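Local coordinates for PUA domain-containing protein (Thermoplasma acidophilum DSM 1728, PDB 1Q7H) that is of unknown cellular function but carries a PUA domain and may bind RNA, possibly in translation initiation, at residues Met49-Gly54 and Glu147-Phe152; Leu56-Tyr61 and Gly104-Val109; Ser69-Thr74 and Asp98-Lys103; Val119-Met124 and Ala137-His142. All blocks are in the same frame, centred on the assembly; numbering follows the deposited sequence.

Overall arrangement
All four contacts belong to one chain built from two sheets. The centre of interaction 2 lies about 2 Å from the centre of the chain, and this contact joins the sheets through apolar side chains. Interaction 1, also apolar and buried, packs the C-terminal helix against strand 47-52, the sheet neighbour of strand 56-58 in interaction 2. Interactions 3 and 4 are only partly buried and far more polar: the first ties a loop to the start of strand 72-75 through an aspartate and waters, the second is a strand pair with backbone bonds and a salt bridge. Interactions 2, 3 and 4 all reach the mixed sheet, while interaction 1 touches interaction 4 through H142.

Interaction 1: Met49-Gly54 and Glu147-Phe152; sequences MVFQAG and ELIRAF
L148 sets its CB squarely over the ring of F51, 3.7 Å from the centroid and 6° off the normal, a CH-pi contact with the methylene above the ring centre. F51 CG lies anti to the carbonyl carbon (chi1 -62°), which turns the ring to the helix. The leucine then runs on across the ring, bringing CD1 of L148 to 3.9 Å from CD2 of F51. On the side of CE1, F51 meets F152: CE1 of F51 is 3.7 Å from CD2 of F152, and the two ring planes are inclined by 36°, an oblique aromatic pair. I149 adds a looser touch, its CG1 4.2 Å from CZ of F51, and A53 offers CB at 4.2 Å to CD2 of L148. Strand 47-52 belongs to the antiparallel sheet of the DUF1947 (pre-PUA) part, and helix 147-151, which follows the last strand of the PUA part, comes back to pack on it. Midway along, the strand carries a classic beta bulge, with M49 and V50 both facing Y42. F51 is held by backbone bonding to I57, and H142 meets its ring edge-to-face. F152 is the first residue to leave helical geometry, yet its N still donates to the O of L148 at 3.0 Å. D146 OD1 accepts from I149 N at the start of the helix; at its far end F152 packs on A41 and Y43 of strand 40-44.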
loop_
_atom_site.group_PDB
_atom_site.type_symbol
_atom_site.label_atom_id
_atom_site.label_comp_id
_atom_site.label_asym_id
_atom_site.label_seq_id
_atom_site.Cartn_x
_atom_site.Cartn_y
_atom_site.Cartn_z
HETATM N N MSE A 49 9.091 0.381 -5.896
HETATM C CA MSE A 49 8.565 1.165 -4.783
HETATM C C MSE A 49 7.162 1.743 -4.976
HETATM O O MSE A 49 6.399 1.872 -4.013
HETATM C CB MSE A 49 9.561 2.278 -4.461
HETATM C CG MSE A 49 10.930 1.737 -4.053
HETATM SE SE MSE A 49 10.886 0.885 -2.296
HETATM C CE MSE A 49 12.764 0.521 -2.028
ATOM N N VAL A 50 6.818 2.098 -6.208
ATOM C CA VAL A 50 5.495 2.641 -6.488
ATOM C C VAL A 50 4.963 2.038 -7.779
ATOM O O VAL A 50 5.657 2.022 -8.791
ATOM C CB VAL A 50 5.525 4.177 -6.639
ATOM C CG1 VAL A 50 4.122 4.701 -6.846
ATOM C CG2 VAL A 50 6.153 4.821 -5.413
ATOM N N PHE A 51 3.735 1.533 -7.739
ATOM C CA PHE A 51 3.123 0.947 -8.921
ATOM C C PHE A 51 2.061 1.888 -9.470
ATOM O O PHE A 51 1.327 2.532 -8.714
ATOM C CB PHE A 51 2.449 -0.392 -8.587
ATOM C CG PHE A 51 3.391 -1.447 -8.096
ATOM C CD1 PHE A 51 4.336 -2.005 -8.948
ATOM C CD2 PHE A 51 3.328 -1.892 -6.779
ATOM C CE1 PHE A 51 5.216 -3.001 -8.496
ATOM C CE2 PHE A 51 4.199 -2.885 -6.320
ATOM C CZ PHE A 51 5.146 -3.438 -7.182
ATOM N N GLN A 52 1.994 1.970 -10.789
ATOM C CA GLN A 52 0.994 2.779 -11.461
ATOM C C GLN A 52 0.068 1.736 -12.078
ATOM O O GLN A 52 0.349 1.199 -13.142
ATOM C CB GLN A 52 1.641 3.626 -12.553
ATOM C CG GLN A 52 0.674 4.452 -13.397
ATOM C CD GLN A 52 -0.072 5.515 -12.604
ATOM O OE1 GLN A 52 -1.107 5.244 -11.997
ATOM N NE2 GLN A 52 0.456 6.737 -12.606
ATOM N N ALA A 53 -1.008 1.413 -11.376
ATOM C CA ALA A 53 -1.973 0.428 -11.855
ATOM C C ALA A 53 -3.342 0.995 -11.523
ATOM O O ALA A 53 -4.017 0.529 -10.603
ATOM C CB ALA A 53 -1.759 -0.900 -11.144
ATOM N N GLY A 54 -3.746 2.006 -12.284
ATOM C CA GLY A 54 -5.010 2.667 -12.026
ATOM C C GLY A 54 -4.601 3.865 -11.201
ATOM O O GLY A 54 -4.453 4.975 -11.719
ATOM N N GLU A 147 0.718 -10.085 -8.619
ATOM C CA GLU A 147 1.036 -9.845 -10.023
ATOM C C GLU A 147 1.947 -8.651 -10.254
ATOM O O GLU A 147 2.791 -8.676 -11.146
ATOM C CB GLU A 147 -0.250 -9.673 -10.841
ATOM C CG GLU A 147 -1.287 -8.766 -10.187
ATOM C CD GLU A 147 -2.366 -8.303 -11.158
ATOM O OE1 GLU A 147 -2.918 -9.153 -11.893
ATOM O OE2 GLU A 147 -2.666 -7.088 -11.178
ATOM N N LEU A 148 1.783 -7.601 -9.457
ATOM C CA LEU A 148 2.627 -6.426 -9.611
ATOM C C LEU A 148 4.087 -6.767 -9.326
ATOM O O LEU A 148 4.983 -6.358 -10.064
ATOM C CB LEU A 148 2.141 -5.304 -8.688
ATOM C CG LEU A 148 0.739 -4.801 -9.051
ATOM C CD1 LEU A 148 0.208 -3.819 -8.011
ATOM C CD2 LEU A 148 0.805 -4.152 -10.418
ATOM N N ILE A 149 4.326 -7.529 -8.265
ATOM C CA ILE A 149 5.684 -7.912 -7.904
ATOM C C ILE A 149 6.278 -8.945 -8.861
ATOM O O ILE A 149 7.476 -8.919 -9.130
ATOM C CB ILE A 149 5.734 -8.429 -6.432
ATOM C CG1 ILE A 149 5.872 -7.229 -5.491
ATOM C CG2 ILE A 149 6.900 -9.408 -6.222
ATOM C CD1 ILE A 149 5.780 -7.586 -4.042
ATOM N N ARG A 150 5.450 -9.850 -9.377
ATOM C CA ARG A 150 5.944 -10.856 -10.313
ATOM C C ARG A 150 6.268 -10.180 -11.642
ATOM O O ARG A 150 7.184 -10.590 -12.351
ATOM C CB ARG A 150 4.910 -11.969 -10.540
ATOM C CG ARG A 150 4.627 -12.847 -9.319
ATOM C CD ARG A 150 3.809 -14.088 -9.697
ATOM N NE ARG A 150 2.549 -13.754 -10.368
ATOM C CZ ARG A 150 1.393 -13.525 -9.746
ATOM N NH1 ARG A 150 1.314 -13.596 -8.421
ATOM N NH2 ARG A 150 0.312 -13.210 -10.453
ATOM N N ALA A 151 5.522 -9.128 -11.967
ATOM C CA ALA A 151 5.742 -8.398 -13.210
ATOM C C ALA A 151 6.923 -7.429 -13.135
ATOM O O ALA A 151 7.533 -7.111 -14.154
ATOM C CB ALA A 151 4.490 -7.639 -13.588
ATOM N N PHE A 152 7.246 -6.955 -11.937
ATOM C CA PHE A 152 8.343 -6.011 -11.782
ATOM C C PHE A 152 9.394 -6.507 -10.819
ATOM O O PHE A 152 9.547 -5.973 -9.722
ATOM C CB PHE A 152 7.800 -4.670 -11.313
ATOM C CG PHE A 152 6.892 -4.024 -12.302
ATOM C CD1 PHE A 152 7.400 -3.507 -13.489
ATOM C CD2 PHE A 152 5.523 -3.983 -12.079
ATOM C CE1 PHE A 152 6.554 -2.955 -14.445
ATOM C CE2 PHE A 152 4.666 -3.438 -13.021
ATOM C CZ PHE A 152 5.186 -2.922 -14.215
#

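Interaction 2: Leu56-Tyr61 and Gly104-Val109; sequences LIPSVY and GDMIFV
M106, a selenomethionine, has the most surface buried here and reaches across to strand 56-58 with its selenium and terminal methyl. CG anti to the backbone N (chi1 -174°) and a likewise extended second torsion carry the chain out, and a bend at the last torsion (chi3 -74°) turns CE over to L56 and I57. CE of M106 comes to 3.5 Å from the carbonyl O of L56 and 4.0 Å from CG1 of I57, while SE of M106 lies 3.9 Å from CD of P58. P58 and M106 run past each other in opposite directions. P58 also turns its ring to F108: CG of P58 touches CE1 of F108 at 3.6 Å, with the two side chains crossing at about a right angle. Apart from the methyl on the L56 carbonyl, the meeting is apolar. The strand segments run nearly parallel, at 14°, but with axes 9.4 Å apart, too far for sheet pairing, side chains bridge the interval. Strand 56-58 is outermost in the antiparallel sheet, beside strand 47-52; 106-111 lies within the mixed one, beside 116-122. Helix 9-20 touches L56 and P58, V119 packs on I57 and M106, and Y22 meets F108 edge-to-face.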
loop_
_atom_site.group_PDB
_atom_site.type_symbol
_atom_site.label_atom_id
_atom_site.label_comp_id
_atom_site.label_asym_id
_atom_site.label_seq_id
_atom_site.Cartn_x
_atom_site.Cartn_y
_atom_site.Cartn_z
ATOM N N LEU A 56 -1.780 5.344 -8.123
ATOM C CA LEU A 56 -0.394 5.118 -7.763
ATOM C C LEU A 56 -0.447 4.393 -6.424
ATOM O O LEU A 56 -0.990 4.904 -5.448
ATOM C CB LEU A 56 0.364 6.432 -7.628
ATOM C CG LEU A 56 0.779 7.087 -8.939
ATOM C CD1 LEU A 56 1.354 8.450 -8.650
ATOM C CD2 LEU A 56 1.802 6.211 -9.650
ATOM N N ILE A 57 0.125 3.200 -6.402
ATOM C CA ILE A 57 0.135 2.339 -5.230
ATOM C C ILE A 57 1.546 2.120 -4.696
ATOM O O ILE A 57 2.443 1.742 -5.449
ATOM C CB ILE A 57 -0.453 0.954 -5.616
ATOM C CG1 ILE A 57 -1.900 1.120 -6.096
ATOM C CG2 ILE A 57 -0.363 -0.011 -4.460
ATOM C CD1 ILE A 57 -2.485 -0.148 -6.688
ATOM N N PRO A 58 1.773 2.371 -3.393
ATOM C CA PRO A 58 3.125 2.148 -2.851
ATOM C C PRO A 58 3.283 0.638 -2.737
ATOM O O PRO A 58 2.302 -0.061 -2.497
ATOM C CB PRO A 58 3.059 2.810 -1.480
ATOM C CG PRO A 58 1.595 2.592 -1.082
ATOM C CD PRO A 58 0.881 2.948 -2.371
ATOM N N SER A 59 4.489 0.124 -2.927
ATOM C CA SER A 59 4.699 -1.311 -2.806
ATOM C C SER A 59 4.852 -1.639 -1.324
ATOM O O SER A 59 5.056 -0.746 -0.507
ATOM C CB SER A 59 5.971 -1.737 -3.541
ATOM O OG SER A 59 7.117 -1.367 -2.803
ATOM N N VAL A 60 4.756 -2.915 -0.973
ATOM C CA VAL A 60 4.937 -3.281 0.415
ATOM C C VAL A 60 6.380 -2.979 0.815
ATOM O O VAL A 60 6.654 -2.759 1.988
ATOM C CB VAL A 60 4.610 -4.770 0.683
ATOM C CG1 VAL A 60 3.094 -4.973 0.673
ATOM C CG2 VAL A 60 5.279 -5.655 -0.368
ATOM N N TYR A 61 7.299 -2.948 -0.155
ATOM C CA TYR A 61 8.695 -2.637 0.165
ATOM C C TYR A 61 8.796 -1.173 0.561
ATOM O O TYR A 61 9.497 -0.831 1.510
ATOM C CB TYR A 61 9.626 -2.891 -1.027
ATOM C CG TYR A 61 9.511 -4.275 -1.605
ATOM C CD1 TYR A 61 9.296 -5.382 -0.780
ATOM C CD2 TYR A 61 9.607 -4.484 -2.980
ATOM C CE1 TYR A 61 9.174 -6.668 -1.317
ATOM C CE2 TYR A 61 9.489 -5.757 -3.526
ATOM C CZ TYR A 61 9.272 -6.843 -2.694
ATOM O OH TYR A 61 9.146 -8.091 -3.245
ATOM N N GLY A 104 -13.522 3.953 0.519
ATOM C CA GLY A 104 -12.902 4.513 -0.668
ATOM C C GLY A 104 -11.446 4.924 -0.517
ATOM O O GLY A 104 -10.743 5.050 -1.514
ATOM N N ASP A 105 -10.993 5.146 0.715
ATOM C CA ASP A 105 -9.601 5.519 0.964
ATOM C C ASP A 105 -8.664 4.331 0.732
ATOM O O ASP A 105 -9.045 3.169 0.891
ATOM C CB ASP A 105 -9.386 5.958 2.420
ATOM C CG ASP A 105 -10.123 7.228 2.780
ATOM O OD1 ASP A 105 -10.531 7.964 1.864
ATOM O OD2 ASP A 105 -10.279 7.493 3.994
HETATM N N MSE A 106 -7.429 4.628 0.363
HETATM C CA MSE A 106 -6.433 3.581 0.199
HETATM C C MSE A 106 -5.940 3.352 1.633
HETATM O O MSE A 106 -5.727 4.315 2.374
HETATM C CB MSE A 106 -5.276 4.077 -0.670
HETATM C CG MSE A 106 -4.265 3.006 -1.023
HETATM SE SE MSE A 106 -2.893 3.698 -2.229
HETATM C CE MSE A 106 -3.929 3.803 -3.854
ATOM N N ILE A 107 -5.786 2.094 2.036
ATOM C CA ILE A 107 -5.299 1.803 3.377
ATOM C C ILE A 107 -4.035 0.964 3.317
ATOM O O ILE A 107 -3.786 0.242 2.349
ATOM C CB ILE A 107 -6.352 1.067 4.240
ATOM C CG1 ILE A 107 -6.696 -0.290 3.621
ATOM C CG2 ILE A 107 -7.585 1.941 4.386
ATOM C CD1 ILE A 107 -7.428 -1.220 4.553
ATOM N N PHE A 108 -3.242 1.062 4.374
ATOM C CA PHE A 108 -1.980 0.359 4.461
ATOM C C PHE A 108 -2.059 -0.573 5.650
ATOM O O PHE A 108 -2.133 -0.137 6.793
ATOM C CB PHE A 108 -0.878 1.407 4.589
ATOM C CG PHE A 108 -0.991 2.482 3.551
ATOM C CD1 PHE A 108 -0.891 2.161 2.203
ATOM C CD2 PHE A 108 -1.297 3.789 3.905
ATOM C CE1 PHE A 108 -1.103 3.127 1.213
ATOM C CE2 PHE A 108 -1.511 4.765 2.932
ATOM C CZ PHE A 108 -1.414 4.435 1.580
ATOM N N VAL A 109 -2.054 -1.865 5.345
ATOM C CA VAL A 109 -2.198 -2.923 6.324
ATOM C C VAL A 109 -0.900 -3.382 6.950
ATOM O O VAL A 109 0.043 -3.728 6.251
ATOM C CB VAL A 109 -2.873 -4.155 5.679
ATOM C CG1 VAL A 109 -3.166 -5.206 6.742
ATOM C CG2 VAL A 109 -4.139 -3.724 4.948
#

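Interaction 3: Ser69-Thr74 and Asp98-Lys103; sequences SRNIVT and DDSIRK
D98 grips the 69-74 segment with two direct hydrogen bonds. N71 N donates to OD2 of D98 at 3.1 Å, nearly straight at 162°, coming from above the carboxylate plane. D98 N in turn donates to the carbonyl O of I72 at 3.0 Å. With CG opposite the backbone N (chi1 -171°), the carboxylate lies toward N71 and R70, whose CB is near OD2. The other oxygen, OD1 of D98, stays with its own loop: S100 N reaches it at 2.8 Å and S100 OG at 2.6 Å, both from the same face, so this oxygen has two donors and the serine hydroxyl is fixed in direction.

Waters carry the remaining polar traffic. One donates to both N71 OD1, at 2.8 Å, and S100 OG; a second accepts from R70 NE, at 2.9 Å, and donates to the same hydroxyl. A third donates to D98 OD2 and takes a weak bond from I72 N. The strongest polar partners of R70 and N71 lie beyond the contact, R21 O for R70 NH1 and M106 O for N71 ND2.

Apolar contact falls to I101. CD1 of I101 is 3.7 Å from CG2 of V73 and 3.8 Å from CA of N71, so the isoleucine lies against the start of strand 72-75, where it also touches I107 and A122.

D98 heads a type I beta turn to I101 and an Asx turn through S100 N. The turn directly follows strand 94-97, the antiparallel neighbour of strand 72-75 in the mixed sheet of the PUA domain.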
loop_
_atom_site.group_PDB
_atom_site.type_symbol
_atom_site.label_atom_id
_atom_site.label_comp_id
_atom_site.label_asym_id
_atom_site.label_seq_id
_atom_site.Cartn_x
_atom_site.Cartn_y
_atom_site.Cartn_z
ATOM N N SER A 69 2.011 7.802 7.308
ATOM C CA SER A 69 1.624 8.359 8.601
ATOM C C SER A 69 0.113 8.399 8.776
ATOM O O SER A 69 -0.381 8.841 9.805
ATOM C CB SER A 69 2.192 9.767 8.774
ATOM O OG SER A 69 1.708 10.635 7.765
ATOM N N ARG A 70 -0.623 7.954 7.767
ATOM C CA ARG A 70 -2.077 7.932 7.865
ATOM C C ARG A 70 -2.635 6.728 7.135
ATOM O O ARG A 70 -1.924 6.069 6.377
ATOM C CB ARG A 70 -2.686 9.226 7.291
ATOM C CG ARG A 70 -2.232 9.577 5.870
ATOM C CD ARG A 70 -2.675 10.991 5.467
ATOM N NE ARG A 70 -4.111 11.079 5.205
ATOM C CZ ARG A 70 -4.683 10.921 4.009
ATOM N NH1 ARG A 70 -3.948 10.668 2.934
ATOM N NH2 ARG A 70 -6.001 11.014 3.890
ATOM N N ASN A 71 -3.905 6.441 7.403
ATOM C CA ASN A 71 -4.638 5.346 6.786
ATOM C C ASN A 71 -4.072 3.981 7.093
ATOM O O ASN A 71 -4.141 3.080 6.269
ATOM C CB ASN A 71 -4.709 5.556 5.275
ATOM C CG ASN A 71 -5.506 6.797 4.904
ATOM O OD1 ASN A 71 -5.823 7.615 5.765
ATOM N ND2 ASN A 71 -5.823 6.944 3.625
ATOM N N ILE A 72 -3.528 3.830 8.291
ATOM C CA ILE A 72 -2.955 2.563 8.704
ATOM C C ILE A 72 -3.995 1.674 9.385
ATOM O O ILE A 72 -4.832 2.147 10.148
ATOM C CB ILE A 72 -1.782 2.786 9.671
ATOM C CG1 ILE A 72 -0.639 3.497 8.954
ATOM C CG2 ILE A 72 -1.288 1.465 10.210
ATOM C CD1 ILE A 72 0.405 4.043 9.918
ATOM N N VAL A 73 -3.928 0.382 9.092
ATOM C CA VAL A 73 -4.837 -0.599 9.665
ATOM C C VAL A 73 -4.003 -1.756 10.177
ATOM O O VAL A 73 -3.210 -2.334 9.436
ATOM C CB VAL A 73 -5.820 -1.135 8.605
ATOM C CG1 VAL A 73 -6.751 -2.150 9.224
ATOM C CG2 VAL A 73 -6.608 0.020 8.005
ATOM N N THR A 74 -4.169 -2.082 11.453
ATOM C CA THR A 74 -3.422 -3.169 12.063
ATOM C C THR A 74 -4.303 -4.398 12.227
ATOM O O THR A 74 -5.404 -4.312 12.771
ATOM C CB THR A 74 -2.880 -2.743 13.427
ATOM O OG1 THR A 74 -2.088 -1.570 13.250
ATOM C CG2 THR A 74 -2.018 -3.855 14.053
ATOM N N ASP A 98 -6.663 3.927 11.686
ATOM C CA ASP A 98 -6.774 5.380 11.671
ATOM C C ASP A 98 -8.277 5.695 11.732
ATOM O O ASP A 98 -9.034 5.235 10.886
ATOM C CB ASP A 98 -6.176 5.903 10.364
ATOM C CG ASP A 98 -6.050 7.410 10.332
ATOM O OD1 ASP A 98 -6.992 8.117 10.758
ATOM O OD2 ASP A 98 -5.004 7.887 9.858
ATOM N N ASP A 99 -8.728 6.466 12.718
ATOM C CA ASP A 99 -10.161 6.737 12.787
ATOM C C ASP A 99 -10.668 7.705 11.737
ATOM O O ASP A 99 -11.855 8.002 11.692
ATOM C CB ASP A 99 -10.596 7.204 14.188
ATOM C CG ASP A 99 -9.867 8.448 14.659
ATOM O OD1 ASP A 99 -9.620 9.356 13.838
ATOM O OD2 ASP A 99 -9.557 8.525 15.869
ATOM N N SER A 100 -9.785 8.179 10.866
ATOM C CA SER A 100 -10.225 9.097 9.836
ATOM C C SER A 100 -10.488 8.360 8.523
ATOM O O SER A 100 -10.896 8.965 7.544
ATOM C CB SER A 100 -9.197 10.210 9.632
ATOM O OG SER A 100 -8.043 9.735 8.977
ATOM N N ILE A 101 -10.278 7.045 8.516
ATOM C CA ILE A 101 -10.504 6.248 7.314
ATOM C C ILE A 101 -11.980 6.180 6.916
ATOM O O ILE A 101 -12.863 5.931 7.738
ATOM C CB ILE A 101 -9.942 4.797 7.479
ATOM C CG1 ILE A 101 -8.412 4.814 7.423
ATOM C CG2 ILE A 101 -10.452 3.901 6.372
ATOM C CD1 ILE A 101 -7.760 3.542 7.970
ATOM N N ARG A 102 -12.231 6.417 5.635
ATOM C CA ARG A 102 -13.575 6.394 5.090
ATOM C C ARG A 102 -13.609 5.456 3.892
ATOM O O ARG A 102 -12.584 5.209 3.244
ATOM C CB ARG A 102 -13.991 7.802 4.638
ATOM C CG ARG A 102 -14.071 8.822 5.757
ATOM C CD ARG A 102 -15.195 8.490 6.723
ATOM N NE ARG A 102 -15.220 9.396 7.867
ATOM C CZ ARG A 102 -14.548 9.205 9.000
ATOM N NH1 ARG A 102 -13.788 8.130 9.159
ATOM N NH2 ARG A 102 -14.636 10.099 9.980
ATOM N N LYS A 103 -14.794 4.942 3.598
ATOM C CA LYS A 103 -14.974 4.046 2.467
ATOM C C LYS A 103 -14.358 4.696 1.236
ATOM O O LYS A 103 -14.618 5.863 0.949
ATOM C CB LYS A 103 -16.468 3.788 2.244
ATOM C CG LYS A 103 -16.751 2.776 1.158
ATOM C CD LYS A 103 -18.166 2.236 1.240
ATOM C CE LYS A 103 -18.368 1.093 0.257
ATOM N NZ LYS A 103 -19.673 0.413 0.472
HETATM O O HOH W 1 -7.718 9.678 6.082
HETATM O O HOH W 2 -5.911 11.276 7.467
HETATM O O HOH W 3 -2.731 6.062 10.605
#

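Interaction 4: Val119-Met124 and Ala137-His142; sequences VGMAEM and AARIIH
V119 with H142 and M121 with R139 are hydrogen-bonded antiparallel pairs; backbone bonds of G120 go to I107, of A122 to G104 and D105, of A138 to L89. V119 N donates to H142 O at 2.9 Å, while V119 O takes I141 N at 2.9 Å together with a weaker bond from H142 N. Such double use of one carbonyl marks a classic beta bulge, I141 and H142 both facing V119. Further along, M121 N donates to R139 O at 2.9 Å and R139 N to M121 O at 3.1 Å. Past the end of strand 116-122, E123 N donates to A137 O at 2.7 Å, 40° above the carbonyl plane; a water bonded to M124 O donates to A137 O too.

The side-chain polar link is a salt bridge: NH1 of R139 meets OE1 of E123 at 2.7 Å, with the oxygen close to the guanidinium plane. A water joins that NH1 to A122 O. One face of the R139 guanidinium lies over M121, whose CB is 3.6 Å from the plane, over its centre. On the same side of the sheet, CD1 of I141 packs 3.9 Å from CG1 of V119.

These two strands are joined chiefly by main-chain bonds, while the salt bridge adds an electrostatic tie where the chain leaves strand 116-122, probably moderated by solvent at the exposed arginine.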
loop_
_atom_site.group_PDB
_atom_site.type_symbol
_atom_site.label_atom_id
_atom_site.label_comp_id
_atom_site.label_asym_id
_atom_site.label_seq_id
_atom_site.Cartn_x
_atom_site.Cartn_y
_atom_site.Cartn_z
ATOM N N VAL A 119 -1.603 -3.409 0.732
ATOM C CA VAL A 119 -2.247 -2.137 0.457
ATOM C C VAL A 119 -3.689 -2.518 0.161
ATOM O O VAL A 119 -3.952 -3.522 -0.504
ATOM C CB VAL A 119 -1.660 -1.420 -0.771
ATOM C CG1 VAL A 119 -2.434 -0.101 -1.024
ATOM C CG2 VAL A 119 -0.194 -1.125 -0.537
ATOM N N GLY A 120 -4.626 -1.742 0.682
ATOM C CA GLY A 120 -6.017 -2.050 0.437
ATOM C C GLY A 120 -6.831 -0.816 0.112
ATOM O O GLY A 120 -6.328 0.306 0.092
HETATM N N MSE A 121 -8.106 -1.044 -0.158
HETATM C CA MSE A 121 -9.033 0.019 -0.471
HETATM C C MSE A 121 -10.161 -0.229 0.530
HETATM O O MSE A 121 -10.767 -1.303 0.540
HETATM C CB MSE A 121 -9.525 -0.140 -1.907
HETATM C CG MSE A 121 -9.632 1.157 -2.672
HETATM SE SE MSE A 121 -7.922 2.061 -2.951
HETATM C CE MSE A 121 -8.616 3.816 -3.369
ATOM N N ALA A 122 -10.414 0.743 1.393
ATOM C CA ALA A 122 -11.446 0.605 2.410
ATOM C C ALA A 122 -12.841 0.389 1.835
ATOM O O ALA A 122 -13.242 1.044 0.876
ATOM C CB ALA A 122 -11.444 1.836 3.317
ATOM N N GLU A 123 -13.585 -0.521 2.451
ATOM C CA GLU A 123 -14.949 -0.821 2.038
ATOM C C GLU A 123 -15.938 -0.338 3.107
ATOM O O GLU A 123 -17.148 -0.430 2.920
ATOM C CB GLU A 123 -15.111 -2.329 1.856
ATOM C CG GLU A 123 -14.246 -2.917 0.765
ATOM C CD GLU A 123 -14.860 -2.760 -0.600
ATOM O OE1 GLU A 123 -14.223 -3.163 -1.593
ATOM O OE2 GLU A 123 -15.986 -2.236 -0.679
HETATM N N MSE A 124 -15.411 0.167 4.222
HETATM C CA MSE A 124 -16.220 0.656 5.341
HETATM C C MSE A 124 -15.527 1.837 6.024
HETATM O O MSE A 124 -14.306 1.990 5.916
HETATM C CB MSE A 124 -16.402 -0.449 6.397
HETATM C CG MSE A 124 -17.189 -1.676 5.955
HETATM SE SE MSE A 124 -17.139 -3.125 7.271
HETATM C CE MSE A 124 -18.262 -2.328 8.638
ATOM N N ALA A 137 -14.049 -5.105 5.697
ATOM C CA ALA A 137 -13.458 -3.792 5.945
ATOM C C ALA A 137 -12.703 -3.235 4.736
ATOM O O ALA A 137 -12.697 -2.025 4.501
ATOM C CB ALA A 137 -12.525 -3.865 7.155
ATOM N N ALA A 138 -12.076 -4.114 3.960
ATOM C CA ALA A 138 -11.323 -3.662 2.793
ATOM C C ALA A 138 -11.021 -4.771 1.813
ATOM O O ALA A 138 -11.056 -5.950 2.161
ATOM C CB ALA A 138 -10.008 -3.040 3.247
ATOM N N ARG A 139 -10.743 -4.387 0.575
ATOM C CA ARG A 139 -10.335 -5.361 -0.421
ATOM C C ARG A 139 -8.842 -5.085 -0.571
ATOM O O ARG A 139 -8.428 -3.925 -0.535
ATOM C CB ARG A 139 -11.059 -5.146 -1.751
ATOM C CG ARG A 139 -10.773 -3.834 -2.460
ATOM C CD ARG A 139 -11.407 -3.834 -3.864
ATOM N NE ARG A 139 -11.284 -2.537 -4.533
ATOM C CZ ARG A 139 -11.987 -1.456 -4.203
ATOM N NH1 ARG A 139 -12.875 -1.512 -3.215
ATOM N NH2 ARG A 139 -11.784 -0.307 -4.839
ATOM N N ILE A 140 -8.032 -6.132 -0.698
ATOM C CA ILE A 140 -6.581 -5.952 -0.851
ATOM C C ILE A 140 -6.202 -5.792 -2.323
ATOM O O ILE A 140 -6.560 -6.627 -3.154
ATOM C CB ILE A 140 -5.794 -7.143 -0.238
ATOM C CG1 ILE A 140 -5.475 -6.883 1.238
ATOM C CG2 ILE A 140 -4.452 -7.298 -0.937
ATOM C CD1 ILE A 140 -6.446 -6.039 1.964
ATOM N N ILE A 141 -5.473 -4.724 -2.639
ATOM C CA ILE A 141 -5.076 -4.466 -4.022
ATOM C C ILE A 141 -3.596 -4.728 -4.310
ATOM O O ILE A 141 -3.171 -4.722 -5.469
ATOM C CB ILE A 141 -5.426 -3.025 -4.453
ATOM C CG1 ILE A 141 -4.694 -2.016 -3.567
ATOM C CG2 ILE A 141 -6.936 -2.808 -4.372
ATOM C CD1 ILE A 141 -4.936 -0.577 -3.981
ATOM N N HIS A 142 -2.810 -4.939 -3.262
ATOM C CA HIS A 142 -1.398 -5.254 -3.435
ATOM C C HIS A 142 -0.891 -6.000 -2.221
ATOM O O HIS A 142 -1.150 -5.608 -1.082
ATOM C CB HIS A 142 -0.533 -4.006 -3.643
ATOM C CG HIS A 142 0.936 -4.312 -3.683
ATOM N ND1 HIS A 142 1.858 -3.659 -2.892
ATOM C CD2 HIS A 142 1.625 -5.269 -4.347
ATOM C CE1 HIS A 142 3.049 -4.206 -3.061
ATOM N NE2 HIS A 142 2.935 -5.188 -3.938
HETATM O O HOH W 4 -14.038 1.015 -1.959
HETATM O O HOH W 5 -12.308 0.045 6.380
#